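Local coordinates for protein carbohydrate kinase, FGGY (Rhodospirillum rubrum, PDB 3IFR) that probably phosphorylates D-xylulose with ATP, acting as a xylulose kinase of the FGGY carbohydrate kinase family, at residues Leu23-Leu26 against Pro27-Val31; Ala70-Ser73 against Asp74-Pro77; Ala152-Gly155 against Ala156-Thr159; Gly418-Ala421 against Asp422-Arg426; Glu476-Asp479 against Arg480-Arg483. All blocks are in the same frame, centred on the assembly; numbering follows the deposited sequence.

In the fold
Contacts 1 and 2 lie side by side in the N-terminal family domain, where a hairpin meets the turn after helix 52-70; V31 packs on A70, and R25 and D74 form a long, weak ion pair. Contact 3 stands apart in the same family domain, its centre about 42 Å from the centres of both. Contacts 4 and 5 adjoin in the other half of the molecule, where V423 packs on the ring of Y478. Contacts 1 and 4 are partly buried and the others lie at the surface; apolar pairs add to the backbone bonds in 1, 3, 4 and 5. Contacts 2 and 5 carry salt bridges, while contact 3 adds a bridging water.

Contact 1: Leu23-Leu26 against Pro27-Val31; sequences LVRL and PDTVV
R25 and T29 form the hydrogen-bonded pair next to the turn of an antiparallel beta hairpin, in which strand 18-25 runs back as strand 29-37 at the margin of the six-stranded sheet of the N-terminal half. R25 N reaches T29 O at 2.7 Å, and T29 N bonds back to R25 O at 3.1 Å. Opposite R25 the chain spends two residues, D28 and T29, on one: a classic beta bulge. The turn itself passes through a cis peptide bond before P27, a shape that proline tolerates far better than other residues. One step inward, V24 and V30 are a non-hydrogen-bonded pair; the CA of V24 lies 3.1 Å from T29 O in a CA-H...O contact. Farther along, V31 N makes a weak bond to L23 O. Valine and threonine suit these positions because branching at CB favours extended backbone. On the face carrying R25 and T29, the arginine starts with CG anti to its N (chi1 166°) and bends at chi3 (-37°), which brings the guanidinium back over the neighbouring strand. The CG2 methyl of T29 sits over one face of that group, 3.8 Å from NH1, while V31 CG2 approaches NH2 obliquely at 3.7 Å. V31 also lies alongside L23, with CG1 3.8 Å from CD2. L23 continues onto L66 and A70 of helix 52-70; V24 and L26 lean on helix 437-448. Methyl groups thus support the flat cation of R25, and its charge is probably eased by the long, weak ion pair of NH2 with D74 OD1.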
loop_
_atom_site.group_PDB
_atom_site.type_symbol
_atom_site.label_atom_id
_atom_site.label_comp_id
_atom_site.label_asym_id
_atom_site.label_seq_id
_atom_site.Cartn_x
_atom_site.Cartn_y
_atom_site.Cartn_z
ATOM N N LEU A 23 -11.731 14.174 -10.868
ATOM C CA LEU A 23 -11.696 15.605 -10.945
ATOM C C LEU A 23 -12.341 16.093 -9.691
ATOM O O LEU A 23 -13.500 15.748 -9.395
ATOM C CB LEU A 23 -12.498 16.105 -12.139
ATOM C CG LEU A 23 -12.476 17.632 -12.367
ATOM C CD1 LEU A 23 -11.047 18.153 -12.620
ATOM C CD2 LEU A 23 -13.385 18.053 -13.523
ATOM N N VAL A 24 -11.608 16.919 -8.958
ATOM C CA VAL A 24 -12.114 17.465 -7.708
ATOM C C VAL A 24 -12.199 18.967 -7.819
ATOM O O VAL A 24 -11.282 19.628 -8.340
ATOM C CB VAL A 24 -11.140 17.160 -6.564
ATOM C CG1 VAL A 24 -11.582 17.858 -5.304
ATOM C CG2 VAL A 24 -10.950 15.658 -6.387
ATOM N N ARG A 25 -13.312 19.501 -7.360
ATOM C CA ARG A 25 -13.432 20.930 -7.145
ATOM C C ARG A 25 -13.209 21.120 -5.662
ATOM O O ARG A 25 -13.938 20.549 -4.834
ATOM C CB ARG A 25 -14.842 21.403 -7.507
ATOM C CG ARG A 25 -15.241 22.831 -7.009
ATOM C CD ARG A 25 -16.785 22.990 -7.017
ATOM N NE ARG A 25 -17.355 22.291 -8.182
ATOM C CZ ARG A 25 -18.571 21.749 -8.221
ATOM N NH1 ARG A 25 -19.365 21.838 -7.144
ATOM N NH2 ARG A 25 -18.997 21.127 -9.333
ATOM N N LEU A 26 -12.192 21.892 -5.316
ATOM C CA LEU A 26 -11.918 22.126 -3.910
ATOM C C LEU A 26 -12.987 23.055 -3.296
ATOM O O LEU A 26 -13.492 23.952 -3.965
ATOM C CB LEU A 26 -10.488 22.622 -3.726
ATOM C CG LEU A 26 -9.533 21.519 -4.247
ATOM C CD1 LEU A 26 -8.194 22.050 -4.742
ATOM C CD2 LEU A 26 -9.315 20.357 -3.244
ATOM N N PRO A 27 -13.315 22.846 -2.007
ATOM C CA PRO A 27 -12.536 21.916 -1.187
ATOM C C PRO A 27 -13.073 20.496 -1.090
ATOM O O PRO A 27 -12.385 19.684 -0.506
ATOM C CB PRO A 27 -12.612 22.547 0.224
ATOM C CG PRO A 27 -13.771 23.550 0.179
ATOM C CD PRO A 27 -14.355 23.531 -1.218
ATOM N N ASP A 28 -14.260 20.181 -1.576
ATOM C CA ASP A 28 -14.880 18.976 -1.033
ATOM C C ASP A 28 -15.748 18.206 -1.981
ATOM O O ASP A 28 -16.589 17.413 -1.544
ATOM C CB ASP A 28 -15.673 19.319 0.253
ATOM C CG ASP A 28 -17.008 20.054 -0.023
ATOM O OD1 ASP A 28 -17.974 19.396 -0.482
ATOM O OD2 ASP A 28 -17.116 21.278 0.270
ATOM N N THR A 29 -15.520 18.415 -3.272
ATOM C CA THR A 29 -16.416 17.891 -4.295
ATOM C C THR A 29 -15.685 17.131 -5.403
ATOM O O THR A 29 -14.681 17.592 -5.970
ATOM C CB THR A 29 -17.224 19.034 -4.926
ATOM O OG1 THR A 29 -17.788 19.839 -3.884
ATOM C CG2 THR A 29 -18.324 18.480 -5.808
ATOM N N VAL A 30 -16.203 15.954 -5.695
ATOM C CA VAL A 30 -15.679 15.144 -6.754
ATOM C C VAL A 30 -16.580 15.384 -7.944
ATOM O O VAL A 30 -17.698 14.878 -7.982
ATOM C CB VAL A 30 -15.729 13.679 -6.370
ATOM C CG1 VAL A 30 -15.158 12.832 -7.480
ATOM C CG2 VAL A 30 -14.938 13.490 -5.097
ATOM N N VAL A 31 -16.100 16.179 -8.895
ATOM C CA VAL A 31 -16.873 16.492 -10.085
ATOM C C VAL A 31 -17.052 15.260 -10.989
ATOM O O VAL A 31 -18.108 15.071 -11.545
ATOM C CB VAL A 31 -16.212 17.633 -10.892
ATOM C CG1 VAL A 31 -16.964 17.857 -12.168
ATOM C CG2 VAL A 31 -16.152 18.908 -10.097
#

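Contact 2: Ala70-Ser73 against Asp74-Pro77; sequences AGES and DWRP
G71 and D74 meet in the tight turn that ends helix 52-70 and starts the chain toward strand 77-84. D74 N donates to G71 O at 3.2 Å. The next bond of the same spacing, W75 N to E72 O, is weak at 3.4 Å. Two successive links of this kind, each spanning three residues, wind the short 3-10 segment that begins at E72. G71 has positive phi, a backbone shape that favours glycine and lets the chain leave the helix abruptly. Between helix and turn, D74 CB lies 3.6 Å from A70 O, while the small A70 side chain fits against V31 and L23 of the hairpin. The piece is a helix-to-strand connection, and it is fastened to the sheet by Q8 of strand 8-14, whose side-chain amide bonds to D74 O and R76 N. W75 does the covering. Its CB sits 3.3 Å from G71 O, and with CG anti to the backbone N (chi1 -177°) the indole is carried away from the turn, to touch L66 and K67 of the helix and I10 of the strand. P77 CD rests 3.6 Å above the centre of one indole face, an aliphatic carbon on a flat aromatic surface. The bent chain of E72 brings OE1 obliquely to W75 CD1 at 3.9 Å, carboxylate and ring planes 53° apart. At the exposed side, R76 NH1 makes a salt bridge to D74 OD2 at 3.0 Å.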
loop_
_atom_site.group_PDB
_atom_site.type_symbol
_atom_site.label_atom_id
_atom_site.label_comp_id
_atom_site.label_asym_id
_atom_site.label_seq_id
_atom_site.Cartn_x
_atom_site.Cartn_y
_atom_site.Cartn_z
ATOM N N ALA A 70 -17.401 16.177 -17.090
ATOM C CA ALA A 70 -17.664 17.388 -16.361
ATOM C C ALA A 70 -18.158 18.436 -17.317
ATOM O O ALA A 70 -18.868 19.341 -16.892
ATOM C CB ALA A 70 -16.417 17.891 -15.670
ATOM N N GLY A 71 -17.756 18.332 -18.591
ATOM C CA GLY A 71 -18.079 19.336 -19.587
ATOM C C GLY A 71 -17.080 20.476 -19.505
ATOM O O GLY A 71 -16.435 20.679 -18.467
ATOM N N GLU A 72 -16.976 21.233 -20.592
ATOM C CA GLU A 72 -16.039 22.358 -20.720
ATOM C C GLU A 72 -16.361 23.526 -19.806
ATOM O O GLU A 72 -15.481 24.248 -19.360
ATOM C CB GLU A 72 -16.035 22.892 -22.155
ATOM C CG GLU A 72 -14.668 23.289 -22.714
ATOM C CD GLU A 72 -13.983 22.141 -23.454
ATOM O OE1 GLU A 72 -13.289 21.312 -22.793
ATOM O OE2 GLU A 72 -14.135 22.066 -24.698
ATOM N N SER A 73 -17.632 23.734 -19.556
ATOM C CA SER A 73 -18.060 24.792 -18.657
ATOM C C SER A 73 -17.755 24.484 -17.165
ATOM O O SER A 73 -17.863 25.366 -16.311
ATOM C CB SER A 73 -19.560 24.992 -18.850
ATOM O OG SER A 73 -20.234 23.951 -18.174
ATOM N N ASP A 74 -17.403 23.239 -16.836
ATOM C CA ASP A 74 -16.942 22.926 -15.477
ATOM C C ASP A 74 -15.559 22.238 -15.494
ATOM O O ASP A 74 -15.224 21.444 -14.589
ATOM C CB ASP A 74 -17.969 22.090 -14.711
ATOM C CG ASP A 74 -17.693 22.050 -13.207
ATOM O OD1 ASP A 74 -17.888 20.962 -12.592
ATOM O OD2 ASP A 74 -17.280 23.100 -12.623
ATOM N N TRP A 75 -14.776 22.560 -16.535
ATOM C CA TRP A 75 -13.436 22.036 -16.728
ATOM C C TRP A 75 -12.393 23.143 -16.470
ATOM O O TRP A 75 -12.169 23.989 -17.315
ATOM C CB TRP A 75 -13.312 21.533 -18.176
ATOM C CG TRP A 75 -11.998 20.878 -18.563
ATOM C CD1 TRP A 75 -11.097 21.314 -19.517
ATOM C CD2 TRP A 75 -11.456 19.652 -18.042
ATOM N NE1 TRP A 75 -10.037 20.433 -19.606
ATOM C CE2 TRP A 75 -10.238 19.409 -18.716
ATOM C CE3 TRP A 75 -11.885 18.738 -17.083
ATOM C CZ2 TRP A 75 -9.453 18.290 -18.442
ATOM C CZ3 TRP A 75 -11.092 17.639 -16.813
ATOM C CH2 TRP A 75 -9.903 17.424 -17.484
ATOM N N ARG A 76 -11.752 23.155 -15.313
ATOM C CA ARG A 76 -10.685 24.142 -15.106
ATOM C C ARG A 76 -9.590 23.563 -14.202
ATOM O O ARG A 76 -9.295 24.122 -13.162
ATOM C CB ARG A 76 -11.269 25.450 -14.535
ATOM C CG ARG A 76 -12.266 25.202 -13.406
ATOM C CD ARG A 76 -13.007 26.450 -12.807
ATOM N NE ARG A 76 -14.354 26.050 -12.381
ATOM C CZ ARG A 76 -14.634 25.455 -11.220
ATOM N NH1 ARG A 76 -15.875 25.092 -10.925
ATOM N NH2 ARG A 76 -13.668 25.225 -10.336
ATOM N N PRO A 77 -9.010 22.409 -14.592
ATOM C CA PRO A 77 -8.005 21.738 -13.766
ATOM C C PRO A 77 -6.737 22.572 -13.637
ATOM O O PRO A 77 -6.274 23.124 -14.633
ATOM C CB PRO A 77 -7.726 20.452 -14.562
ATOM C CG PRO A 77 -8.187 20.769 -15.932
ATOM C CD PRO A 77 -9.413 21.539 -15.706
#

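Contact 3: Ala152-Gly155 against Ala156-Thr159; sequences AVFG and AIAT
The backbone N of A156 is shared by two carbonyls, V153 O at 3.0 Å and, more weakly, A152 O at 3.3 Å. Such a forked bond marks a helix loosening at its end, the spacing slipping from four residues to three; V153 O accordingly receives its donor from above the carbonyl plane. I157 N continues the three-residue spacing with a weak bond to F154 O. That oxygen also accepts a water at 3.0 Å, and the same water gives a weak second bond to I157 O, bridging the last turn to the outgoing chain. I157 folds back on the helix: its CG1 stands beside the backbone N (chi1 -63°), bringing CD1 obliquely to CD1 of the F154 ring at 3.9 Å and to the CA of F154 at 3.8 Å. An alanine at I157 is likely to leave this flank of the F154 ring without its aliphatic neighbour and open a gap against L91. Small A156 and G155 suit the surface turn, while F154 lies against I146 and E147 of helix 139-149. I157 touches strand 90-92 through L91, and a classic beta bulge sets A158 and T159 against the single L92 where strand 159-161 begins.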
loop_
_atom_site.group_PDB
_atom_site.type_symbol
_atom_site.label_atom_id
_atom_site.label_comp_id
_atom_site.label_asym_id
_atom_site.label_seq_id
_atom_site.Cartn_x
_atom_site.Cartn_y
_atom_site.Cartn_z
ATOM N N ALA A 152 20.264 -9.479 -22.883
ATOM C CA ALA A 152 20.097 -8.510 -23.978
ATOM C C ALA A 152 19.190 -7.356 -23.548
ATOM O O ALA A 152 19.468 -6.184 -23.845
ATOM C CB ALA A 152 19.568 -9.179 -25.249
ATOM N N VAL A 153 18.110 -7.675 -22.842
ATOM C CA VAL A 153 17.334 -6.606 -22.232
ATOM C C VAL A 153 18.244 -5.796 -21.333
ATOM O O VAL A 153 18.326 -4.568 -21.451
ATOM C CB VAL A 153 16.142 -7.143 -21.444
ATOM C CG1 VAL A 153 15.381 -5.998 -20.777
ATOM C CG2 VAL A 153 15.208 -7.878 -22.429
ATOM N N PHE A 154 18.974 -6.496 -20.471
ATOM C CA PHE A 154 19.795 -5.838 -19.474
ATOM C C PHE A 154 20.799 -4.858 -20.065
ATOM O O PHE A 154 21.005 -3.756 -19.522
ATOM C CB PHE A 154 20.521 -6.849 -18.598
ATOM C CG PHE A 154 21.134 -6.246 -17.377
ATOM C CD1 PHE A 154 20.354 -5.964 -16.253
ATOM C CD2 PHE A 154 22.483 -5.955 -17.337
ATOM C CE1 PHE A 154 20.909 -5.410 -15.113
ATOM C CE2 PHE A 154 23.053 -5.403 -16.204
ATOM C CZ PHE A 154 22.249 -5.110 -15.075
ATOM N N GLY A 155 21.432 -5.249 -21.160
ATOM C CA GLY A 155 22.489 -4.418 -21.720
ATOM C C GLY A 155 21.924 -3.177 -22.403
ATOM O O GLY A 155 22.608 -2.161 -22.568
ATOM N N ALA A 156 20.660 -3.257 -22.805
ATOM C CA ALA A 156 20.026 -2.105 -23.447
ATOM C C ALA A 156 19.410 -1.068 -22.494
ATOM O O ALA A 156 18.824 -0.114 -22.971
ATOM C CB ALA A 156 18.972 -2.567 -24.393
ATOM N N ILE A 157 19.517 -1.264 -21.173
ATOM C CA ILE A 157 18.815 -0.416 -20.206
ATOM C C ILE A 157 19.464 0.944 -20.041
ATOM O O ILE A 157 20.594 1.063 -19.556
ATOM C CB ILE A 157 18.733 -1.042 -18.790
ATOM C CG1 ILE A 157 17.923 -2.351 -18.784
ATOM C CG2 ILE A 157 18.084 -0.073 -17.819
ATOM C CD1 ILE A 157 18.072 -3.130 -17.534
ATOM N N ALA A 158 18.709 1.967 -20.428
ATOM C CA ALA A 158 19.082 3.374 -20.277
ATOM C C ALA A 158 18.340 4.005 -19.099
ATOM O O ALA A 158 18.856 4.910 -18.429
ATOM C CB ALA A 158 18.756 4.125 -21.560
ATOM N N THR A 159 17.116 3.540 -18.854
ATOM C CA THR A 159 16.297 4.041 -17.740
ATOM C C THR A 159 15.497 2.914 -17.090
ATOM O O THR A 159 14.816 2.100 -17.765
ATOM C CB THR A 159 15.327 5.133 -18.239
ATOM O OG1 THR A 159 16.065 6.229 -18.809
ATOM C CG2 THR A 159 14.420 5.633 -17.133
HETATM O O HOH W 1 22.812 -1.403 -18.849
#

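Contact 4: Gly418-Ala421 against Asp422-Arg426; sequences GIMA and DVLQR
G418 accepts the amide of D422 in the last turns of helix 414-424, the helix of a beta-alpha-beta crossover whose strands, 403-407 and 428-432, are parallel neighbours in the sheet. The bond, D422 N to G418 O, is 2.9 Å long. CG of the aspartate stands beside its backbone N (chi1 -73°), which turns the carboxylate back along the helix to lie near G418 O, with CG 3.4 Å away; OD1 accepts a bond from D471 N. A leucine in place of D422 would probably leave that D471 amide without its acceptor and slacken the tie to the loop that leads into helix 475-496. At I419 the carbonyl takes a weak bond from V423 N, and the branched V423 side chain sits over it, CB 3.4 Å from I419 O; both residues are apolar, as befits a buried flank turned to helix 372-397. M420, present as selenomethionine, has two donors on its O: L424 N at 2.9 Å and V423 N at 3.2 Å, the latter from above the carbonyl plane. Such sharing accompanies the tightening of a helix near its end. The M420 chain bends at chi2 and chi3, which swings the terminal methyl CE obliquely across L424, 4.0 Å from CB and equally 4.0 Å from CD1. Past A421, small and buried, Q425 leaves helical geometry with positive phi, and A421 CB lies 4.0 Å from R426 O.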
loop_
_atom_site.group_PDB
_atom_site.type_symbol
_atom_site.label_atom_id
_atom_site.label_comp_id
_atom_site.label_asym_id
_atom_site.label_seq_id
_atom_site.Cartn_x
_atom_site.Cartn_y
_atom_site.Cartn_z
ATOM N N GLY A 418 -15.788 -3.483 16.703
ATOM C CA GLY A 418 -15.913 -3.509 18.150
ATOM C C GLY A 418 -14.776 -4.345 18.691
ATOM O O GLY A 418 -14.064 -3.946 19.621
ATOM N N ILE A 419 -14.550 -5.501 18.072
ATOM C CA ILE A 419 -13.460 -6.357 18.516
ATOM C C ILE A 419 -12.127 -5.637 18.386
ATOM O O ILE A 419 -11.299 -5.671 19.293
ATOM C CB ILE A 419 -13.454 -7.691 17.746
ATOM C CG1 ILE A 419 -14.598 -8.588 18.259
ATOM C CG2 ILE A 419 -12.043 -8.383 17.765
ATOM C CD1 ILE A 419 -14.927 -9.701 17.292
HETATM N N MSE A 420 -11.895 -5.000 17.244
HETATM C CA MSE A 420 -10.631 -4.301 17.044
HETATM C C MSE A 420 -10.366 -3.265 18.136
HETATM O O MSE A 420 -9.270 -3.211 18.687
HETATM C CB MSE A 420 -10.624 -3.591 15.698
HETATM C CG MSE A 420 -9.312 -2.860 15.397
HETATM SE SE MSE A 420 -7.891 -4.167 14.938
HETATM C CE MSE A 420 -6.727 -3.934 16.545
ATOM N N ALA A 421 -11.380 -2.437 18.436
ATOM C CA ALA A 421 -11.227 -1.399 19.417
ATOM C C ALA A 421 -10.997 -1.971 20.803
ATOM O O ALA A 421 -10.138 -1.464 21.539
ATOM C CB ALA A 421 -12.417 -0.480 19.412
ATOM N N ASP A 422 -11.767 -3.004 21.164
ATOM C CA ASP A 422 -11.622 -3.625 22.490
ATOM C C ASP A 422 -10.250 -4.285 22.678
ATOM O O ASP A 422 -9.778 -4.485 23.820
ATOM C CB ASP A 422 -12.696 -4.680 22.766
ATOM C CG ASP A 422 -14.073 -4.082 23.024
ATOM O OD1 ASP A 422 -14.151 -2.887 23.370
ATOM O OD2 ASP A 422 -15.075 -4.831 22.870
ATOM N N VAL A 423 -9.612 -4.614 21.565
ATOM C CA VAL A 423 -8.311 -5.302 21.635
ATOM C C VAL A 423 -7.194 -4.259 21.696
ATOM O O VAL A 423 -6.173 -4.398 22.393
ATOM C CB VAL A 423 -8.100 -6.195 20.405
ATOM C CG1 VAL A 423 -6.624 -6.350 20.111
ATOM C CG2 VAL A 423 -8.824 -7.538 20.591
ATOM N N LEU A 424 -7.425 -3.203 20.939
ATOM C CA LEU A 424 -6.472 -2.153 20.832
ATOM C C LEU A 424 -6.625 -1.287 22.079
ATOM O O LEU A 424 -5.654 -0.771 22.605
ATOM C CB LEU A 424 -6.799 -1.343 19.587
ATOM C CG LEU A 424 -5.725 -0.373 19.158
ATOM C CD1 LEU A 424 -4.595 -1.171 18.554
ATOM C CD2 LEU A 424 -6.341 0.623 18.153
ATOM N N GLN A 425 -7.856 -1.093 22.533
ATOM C CA GLN A 425 -8.055 -0.301 23.741
ATOM C C GLN A 425 -7.672 1.143 23.387
ATOM O O GLN A 425 -7.052 1.876 24.174
ATOM C CB GLN A 425 -7.165 -0.900 24.828
ATOM C CG GLN A 425 -7.787 -1.354 26.175
ATOM C CD GLN A 425 -9.303 -1.431 26.277
ATOM O OE1 GLN A 425 -9.945 -2.350 25.785
ATOM N NE2 GLN A 425 -9.862 -0.507 27.017
ATOM N N ARG A 426 -8.042 1.540 22.174
ATOM C CA ARG A 426 -8.059 2.946 21.792
ATOM C C ARG A 426 -9.210 3.183 20.855
ATOM O O ARG A 426 -9.669 2.262 20.207
ATOM C CB ARG A 426 -6.745 3.366 21.157
ATOM C CG ARG A 426 -5.756 3.866 22.194
ATOM C CD ARG A 426 -4.363 3.438 21.827
ATOM N NE ARG A 426 -3.323 3.818 22.799
ATOM C CZ ARG A 426 -3.491 3.857 24.120
ATOM N NH1 ARG A 426 -4.662 3.557 24.668
ATOM N NH2 ARG A 426 -2.472 4.192 24.895
#

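Contact 5: Glu476-Asp479 against Arg480-Arg483; sequences EVYD and RLYR
R480 reaches back one helical turn and lies across the backbone of E476. Its chain bends at chi3 (-104°), laying one guanidinium face over E476 O, which stands 3.4 Å above the plane near the rim, with V477 CA on that same face. NH1 then meets E476 OE2 at the guanidinium edge, in its plane; at 3.5 Å this salt bridge is weak, and the carboxylate plane is turned 50° from the guanidinium. Long charged chains suit this exposed side. D479 takes the bond of R483 N on its O at 2.9 Å, while its carboxylate OD1 makes a salt bridge with R388, so the residue serves the helix and its neighbour at once. Y478 belongs to the buried side. Its O accepts Y482 N at 2.7 Å, and L481 CD2 lies beside the ring edge, 4.1 Å from CD1; the hydroxyl is bonded to E381 and R377. Y482 in turn makes a cation-pi contact with R388. L481 N bonds to V477 O at 2.9 Å. The four-residue bonds are those of an alpha helix, and exposed E476 and R480 against tyrosine and leucine packed inward make helix 475-496, lying on helices 372-397 and 414-424, amphipathic.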
loop_
_atom_site.group_PDB
_atom_site.type_symbol
_atom_site.label_atom_id
_atom_site.label_comp_id
_atom_site.label_asym_id
_atom_site.label_seq_id
_atom_site.Cartn_x
_atom_site.Cartn_y
_atom_site.Cartn_z
ATOM N N GLU A 476 -8.795 -6.668 29.845
ATOM C CA GLU A 476 -8.171 -7.728 30.595
ATOM C C GLU A 476 -8.270 -9.102 29.924
ATOM O O GLU A 476 -7.360 -9.818 29.936
ATOM C CB GLU A 476 -8.746 -7.736 31.992
ATOM C CG GLU A 476 -8.000 -8.514 32.986
ATOM C CD GLU A 476 -8.709 -8.567 34.320
ATOM O OE1 GLU A 476 -8.250 -7.861 35.233
ATOM O OE2 GLU A 476 -9.727 -9.287 34.445
ATOM N N VAL A 477 -9.379 -9.437 29.327
ATOM C CA VAL A 477 -9.461 -10.596 28.482
ATOM C C VAL A 477 -8.650 -10.472 27.189
ATOM O O VAL A 477 -7.933 -11.343 26.856
ATOM C CB VAL A 477 -10.893 -10.970 28.203
ATOM C CG1 VAL A 477 -11.649 -9.833 27.758
ATOM C CG2 VAL A 477 -10.946 -11.964 27.195
ATOM N N TYR A 478 -8.730 -9.379 26.476
ATOM C CA TYR A 478 -7.944 -9.303 25.248
ATOM C C TYR A 478 -6.425 -9.227 25.500
ATOM O O TYR A 478 -5.642 -9.731 24.688
ATOM C CB TYR A 478 -8.441 -8.224 24.287
ATOM C CG TYR A 478 -9.684 -8.654 23.555
ATOM C CD1 TYR A 478 -9.714 -9.855 22.877
ATOM C CD2 TYR A 478 -10.829 -7.864 23.539
ATOM C CE1 TYR A 478 -10.854 -10.286 22.211
ATOM C CE2 TYR A 478 -11.956 -8.277 22.869
ATOM C CZ TYR A 478 -11.966 -9.493 22.214
ATOM O OH TYR A 478 -13.082 -9.916 21.520
ATOM N N ASP A 479 -6.027 -8.634 26.631
ATOM C CA ASP A 479 -4.645 -8.664 27.053
ATOM C C ASP A 479 -4.129 -10.095 27.226
ATOM O O ASP A 479 -3.024 -10.428 26.734
ATOM C CB ASP A 479 -4.450 -7.895 28.355
ATOM C CG ASP A 479 -4.228 -6.404 28.128
ATOM O OD1 ASP A 479 -3.786 -6.024 27.024
ATOM O OD2 ASP A 479 -4.488 -5.610 29.050
ATOM N N ARG A 480 -4.901 -10.916 27.943
ATOM C CA ARG A 480 -4.572 -12.321 28.135
ATOM C C ARG A 480 -4.629 -13.064 26.808
ATOM O O ARG A 480 -3.792 -13.931 26.542
ATOM C CB ARG A 480 -5.523 -12.993 29.113
ATOM C CG ARG A 480 -5.287 -12.637 30.590
ATOM C CD ARG A 480 -6.211 -13.427 31.570
ATOM N NE ARG A 480 -7.322 -12.619 32.099
ATOM C CZ ARG A 480 -8.610 -12.868 31.857
ATOM N NH1 ARG A 480 -9.552 -12.073 32.361
ATOM N NH2 ARG A 480 -8.959 -13.911 31.103
ATOM N N LEU A 481 -5.605 -12.739 25.961
ATOM C CA LEU A 481 -5.645 -13.398 24.633
ATOM C C LEU A 481 -4.382 -13.058 23.894
ATOM O O LEU A 481 -3.730 -13.954 23.340
ATOM C CB LEU A 481 -6.858 -13.029 23.792
ATOM C CG LEU A 481 -7.088 -13.963 22.602
ATOM C CD1 LEU A 481 -7.203 -15.376 23.075
ATOM C CD2 LEU A 481 -8.344 -13.554 21.835
ATOM N N TYR A 482 -4.013 -11.776 23.938
ATOM C CA TYR A 482 -2.780 -11.302 23.297
ATOM C C TYR A 482 -1.572 -12.072 23.806
ATOM O O TYR A 482 -0.723 -12.521 23.025
ATOM C CB TYR A 482 -2.562 -9.822 23.538
ATOM C CG TYR A 482 -1.387 -9.320 22.775
ATOM C CD1 TYR A 482 -1.483 -9.118 21.406
ATOM C CD2 TYR A 482 -0.165 -9.078 23.393
ATOM C CE1 TYR A 482 -0.399 -8.668 20.661
ATOM C CE2 TYR A 482 0.930 -8.619 22.663
ATOM C CZ TYR A 482 0.808 -8.408 21.293
ATOM O OH TYR A 482 1.871 -7.954 20.514
ATOM N N ARG A 483 -1.514 -12.249 25.117
ATOM C CA ARG A 483 -0.435 -13.007 25.727
ATOM C C ARG A 483 -0.504 -14.453 25.192
ATOM O O ARG A 483 0.518 -15.020 24.770
ATOM C CB ARG A 483 -0.525 -12.901 27.252
ATOM C CG ARG A 483 -0.050 -14.101 28.063
ATOM C CD ARG A 483 -0.479 -13.989 29.567
ATOM N NE ARG A 483 -0.610 -15.303 30.219
ATOM C CZ ARG A 483 -1.701 -16.083 30.170
ATOM N NH1 ARG A 483 -2.791 -15.695 29.501
ATOM N NH2 ARG A 483 -1.715 -17.264 30.799
#